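PDB 6GMF: putative cytochrome P450 hydroxylase from Chondromyces apiculatus DSM 436, which probably acts as a heme-dependent monooxygenase of the cytochrome P450 family, with terpenes among the substrates it oxidises. Local coordinates for residues I7-F20 with V374-S386. Residues are numbered along the deposited sequence; the frame is centred on the assembly and turned at random. Where two conformers were deposited one is given.
Sequences ITAPEVLRNPYALF and VSWSPSFFIRSPS
The ring of F380 is the main bump on the 374-386 loop, and the hollow that takes it is built by I7 in the loop ahead of helix 10-14, V12 on that helix, and L19 and F20 on helix 16-26. F380 sets out toward 7-20 from its first side-chain bond, and with CG anti to the backbone N (chi1 -179°) the phenyl extends into this apolar recess. I7 CG2 sits almost exactly on the ring normal, 3.6 Å from the centroid of F380, a CH-pi contact over one face. At the far end F380 CZ meets the edge of the F20 ring, 3.8 Å from F20 CE1, while V12 CG1 approaches obliquely. I7 divides its branches between two aromatics: CD1 leans on F381, 3.8 Å from its CE2. The end of L13 comes close to the loop backbone, CD1 3.9 Å from F380 N.

A second projection, the guanidinium of R383, lies between the ring of W376, from its own loop, and P16 CD, 3.6 Å from R383 NH1. Its edge faces the end of helix 10-14, where NH1 and NH2 both make weak hydrogen bonds to R14 O; L13 O lies 2.8 Å from NH1. E277 takes NE in a salt bridge and also bonds Y17 OH.

The contact joins helices 10-14 and 16-26 to the loop between strands 368-369 and 389-391. Its polar part illustrates how a buried arginine is accommodated: W376 and P16 on its faces, with E277, probably limit its rotation, and helix-end carbonyls and E277 would be expected to stabilise its positive charge.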
# COMPACT_ATOMS: atom_id res chain seq x y z
N ILE A 7 -5.92 17.37 9.49
CA ILE A 7 -5.49 16.64 8.31
C ILE A 7 -6.28 17.07 7.06
O ILE A 7 -5.86 16.74 5.94
CB ILE A 7 -5.56 15.11 8.53
CG1 ILE A 7 -7.00 14.61 8.67
CG2 ILE A 7 -4.67 14.70 9.70
CD1 ILE A 7 -7.16 13.10 8.67
N THR A 8 -7.39 17.82 7.22
CA THR A 8 -8.12 18.34 6.04
C THR A 8 -7.46 19.61 5.47
O THR A 8 -7.85 20.05 4.39
CB THR A 8 -9.61 18.58 6.34
OG1 THR A 8 -9.72 19.67 7.26
CG2 THR A 8 -10.30 17.35 6.87
N ALA A 9 -6.47 20.18 6.17
CA ALA A 9 -5.83 21.42 5.75
C ALA A 9 -5.17 21.25 4.39
O ALA A 9 -4.41 20.30 4.18
CB ALA A 9 -4.80 21.85 6.76
N PRO A 10 -5.33 22.19 3.44
CA PRO A 10 -4.88 21.95 2.08
C PRO A 10 -3.35 21.84 2.07
O PRO A 10 -2.80 21.11 1.27
CB PRO A 10 -5.34 23.18 1.30
CG PRO A 10 -5.33 24.27 2.35
CD PRO A 10 -5.76 23.59 3.63
N GLU A 11 -2.69 22.57 2.96
CA GLU A 11 -1.27 22.56 3.05
C GLU A 11 -0.80 21.18 3.53
O GLU A 11 0.28 20.77 3.17
CB GLU A 11 -0.77 23.63 4.02
N VAL A 12 -1.61 20.51 4.36
CA VAL A 12 -1.19 19.19 4.88
C VAL A 12 -1.31 18.14 3.77
O VAL A 12 -0.46 17.24 3.67
CB VAL A 12 -1.97 18.78 6.14
CG1 VAL A 12 -1.63 17.35 6.56
CG2 VAL A 12 -1.69 19.73 7.29
N LEU A 13 -2.34 18.25 2.95
CA LEU A 13 -2.56 17.33 1.84
C LEU A 13 -1.49 17.58 0.77
O LEU A 13 -0.93 16.63 0.17
CB LEU A 13 -4.00 17.47 1.34
CG LEU A 13 -5.11 16.74 2.13
CD1 LEU A 13 -4.59 15.68 3.12
CD2 LEU A 13 -6.03 17.72 2.85
N ARG A 14 -1.10 18.84 0.62
CA ARG A 14 -0.13 19.21 -0.38
C ARG A 14 1.26 18.75 0.01
O ARG A 14 1.98 18.22 -0.83
CB ARG A 14 -0.07 20.72 -0.61
CG ARG A 14 0.98 21.10 -1.64
CD ARG A 14 1.21 22.58 -1.75
NE ARG A 14 1.82 23.16 -0.55
CZ ARG A 14 3.12 23.14 -0.23
NH1 ARG A 14 4.01 22.50 -0.98
NH2 ARG A 14 3.51 23.78 0.85
N ASN A 15 1.64 19.00 1.28
CA ASN A 15 2.94 18.70 1.74
C ASN A 15 2.86 18.36 3.22
O ASN A 15 3.14 19.17 4.09
CB ASN A 15 3.95 19.83 1.49
CG ASN A 15 5.29 19.53 2.11
OD1 ASN A 15 5.64 18.37 2.34
ND2 ASN A 15 6.01 20.58 2.51
N PRO A 16 2.57 17.09 3.55
CA PRO A 16 2.46 16.67 4.94
C PRO A 16 3.80 16.71 5.69
O PRO A 16 3.83 16.71 6.91
CB PRO A 16 1.88 15.25 4.82
CG PRO A 16 2.40 14.78 3.49
CD PRO A 16 2.35 16.00 2.60
N TYR A 17 4.92 16.75 4.96
CA TYR A 17 6.22 16.65 5.56
C TYR A 17 6.59 17.91 6.35
O TYR A 17 7.47 17.85 7.25
CB TYR A 17 7.27 16.32 4.49
CG TYR A 17 6.88 15.09 3.73
CD1 TYR A 17 7.00 13.85 4.35
CD2 TYR A 17 6.28 15.15 2.48
CE1 TYR A 17 6.58 12.70 3.71
CE2 TYR A 17 5.87 14.00 1.82
CZ TYR A 17 5.99 12.78 2.47
OH TYR A 17 5.64 11.61 1.86
N ALA A 18 5.91 19.02 6.05
CA ALA A 18 6.12 20.23 6.82
C ALA A 18 5.52 20.07 8.24
O ALA A 18 6.21 20.31 9.26
CB ALA A 18 5.53 21.40 6.06
N LEU A 19 4.27 19.59 8.29
CA LEU A 19 3.66 19.21 9.53
C LEU A 19 4.53 18.19 10.27
O LEU A 19 4.73 18.32 11.48
CB LEU A 19 2.26 18.64 9.28
CG LEU A 19 1.63 17.89 10.45
CD1 LEU A 19 1.24 18.83 11.57
CD2 LEU A 19 0.43 17.08 9.99
N PHE A 20 5.00 17.15 9.56
CA PHE A 20 5.71 16.07 10.24
C PHE A 20 6.98 16.60 10.90
O PHE A 20 7.33 16.22 11.98
CB PHE A 20 6.01 14.90 9.29
CG PHE A 20 4.78 14.22 8.69
CD1 PHE A 20 3.53 14.25 9.31
CD2 PHE A 20 4.90 13.52 7.51
CE1 PHE A 20 2.46 13.57 8.76
CE2 PHE A 20 3.82 12.86 6.96
CZ PHE A 20 2.60 12.87 7.60
N VAL A 374 1.23 18.79 -8.58
CA VAL A 374 0.62 17.47 -8.50
C VAL A 374 -0.71 17.58 -7.74
O VAL A 374 -0.78 18.16 -6.65
CB VAL A 374 1.60 16.48 -7.85
CG1 VAL A 374 0.95 15.10 -7.72
CG2 VAL A 374 2.90 16.39 -8.62
N SER A 375 -1.77 17.05 -8.36
CA SER A 375 -3.05 16.94 -7.72
C SER A 375 -3.00 15.66 -6.88
O SER A 375 -3.13 14.58 -7.46
CB SER A 375 -4.21 16.89 -8.69
N TRP A 376 -2.75 15.80 -5.58
CA TRP A 376 -2.76 14.67 -4.64
C TRP A 376 -4.19 14.28 -4.26
O TRP A 376 -5.04 15.15 -4.03
CB TRP A 376 -1.96 14.99 -3.39
CG TRP A 376 -0.52 15.24 -3.68
CD1 TRP A 376 0.13 16.43 -3.74
CD2 TRP A 376 0.45 14.24 -3.99
NE1 TRP A 376 1.45 16.25 -4.08
CE2 TRP A 376 1.67 14.90 -4.22
CE3 TRP A 376 0.39 12.85 -4.09
CZ2 TRP A 376 2.83 14.20 -4.56
CZ3 TRP A 376 1.55 12.16 -4.37
CH2 TRP A 376 2.75 12.83 -4.62
N SER A 377 -4.44 12.97 -4.15
CA SER A 377 -5.69 12.47 -3.67
C SER A 377 -5.93 13.01 -2.27
O SER A 377 -5.02 13.09 -1.46
CB SER A 377 -5.70 10.97 -3.68
OG SER A 377 -5.64 10.48 -5.02
N PRO A 378 -7.18 13.38 -1.92
CA PRO A 378 -7.45 14.02 -0.64
C PRO A 378 -7.48 12.97 0.48
O PRO A 378 -8.54 12.68 1.07
CB PRO A 378 -8.81 14.69 -0.93
CG PRO A 378 -9.50 13.75 -1.87
CD PRO A 378 -8.39 13.22 -2.75
N SER A 379 -6.31 12.35 0.73
CA SER A 379 -6.12 11.39 1.79
C SER A 379 -4.80 11.69 2.50
O SER A 379 -3.73 11.87 1.88
CB SER A 379 -6.19 9.96 1.28
OG SER A 379 -5.97 9.01 2.33
N PHE A 380 -4.89 11.81 3.82
CA PHE A 380 -3.75 11.88 4.71
C PHE A 380 -3.08 10.51 4.84
O PHE A 380 -1.87 10.44 5.10
CB PHE A 380 -4.24 12.26 6.11
CG PHE A 380 -3.16 12.40 7.15
CD1 PHE A 380 -2.26 13.46 7.09
CD2 PHE A 380 -3.07 11.52 8.22
CE1 PHE A 380 -1.29 13.63 8.07
CE2 PHE A 380 -2.11 11.71 9.20
CZ PHE A 380 -1.20 12.75 9.12
N PHE A 381 -3.88 9.47 4.66
CA PHE A 381 -3.48 8.10 5.00
C PHE A 381 -2.73 7.44 3.86
O PHE A 381 -1.73 6.77 4.15
CB PHE A 381 -4.72 7.30 5.41
CG PHE A 381 -5.38 7.96 6.60
CD1 PHE A 381 -4.91 7.73 7.88
CD2 PHE A 381 -6.39 8.88 6.42
CE1 PHE A 381 -5.49 8.36 8.97
CE2 PHE A 381 -6.98 9.50 7.52
CZ PHE A 381 -6.51 9.26 8.79
N ILE A 382 -3.22 7.59 2.62
CA ILE A 382 -2.56 7.05 1.43
C ILE A 382 -2.14 8.24 0.58
O ILE A 382 -3.00 9.04 0.17
CB ILE A 382 -3.49 6.12 0.65
CG1 ILE A 382 -3.93 4.93 1.49
CG2 ILE A 382 -2.79 5.63 -0.62
CD1 ILE A 382 -2.82 3.97 1.75
N ARG A 383 -0.85 8.31 0.26
CA ARG A 383 -0.26 9.41 -0.55
C ARG A 383 -0.18 8.96 -2.02
O ARG A 383 0.58 8.03 -2.34
CB ARG A 383 1.14 9.72 0.01
CG ARG A 383 1.88 10.79 -0.76
CD ARG A 383 1.53 12.15 -0.23
NE ARG A 383 2.56 13.15 -0.59
CZ ARG A 383 2.39 14.44 -0.83
NH1 ARG A 383 1.22 15.01 -0.65
NH2 ARG A 383 3.41 15.17 -1.25
N SER A 384 -1.01 9.54 -2.89
CA SER A 384 -1.09 9.13 -4.27
C SER A 384 -1.60 10.29 -5.12
O SER A 384 -2.43 11.06 -4.67
CB SER A 384 -1.98 7.94 -4.43
OG SER A 384 -3.35 8.31 -4.29
N PRO A 385 -1.14 10.41 -6.37
CA PRO A 385 -1.71 11.39 -7.28
C PRO A 385 -3.15 11.02 -7.68
O PRO A 385 -3.44 9.87 -8.03
CB PRO A 385 -0.76 11.42 -8.48
CG PRO A 385 0.39 10.53 -8.14
CD PRO A 385 0.01 9.71 -6.93
N SER A 386 -4.07 11.98 -7.61
CA SER A 386 -5.45 11.78 -8.05
C SER A 386 -5.53 11.55 -9.57
O SER A 386 -6.41 10.87 -10.06
CB SER A 386 -6.33 12.93 -7.62
OG SER A 386 -5.94 14.12 -8.26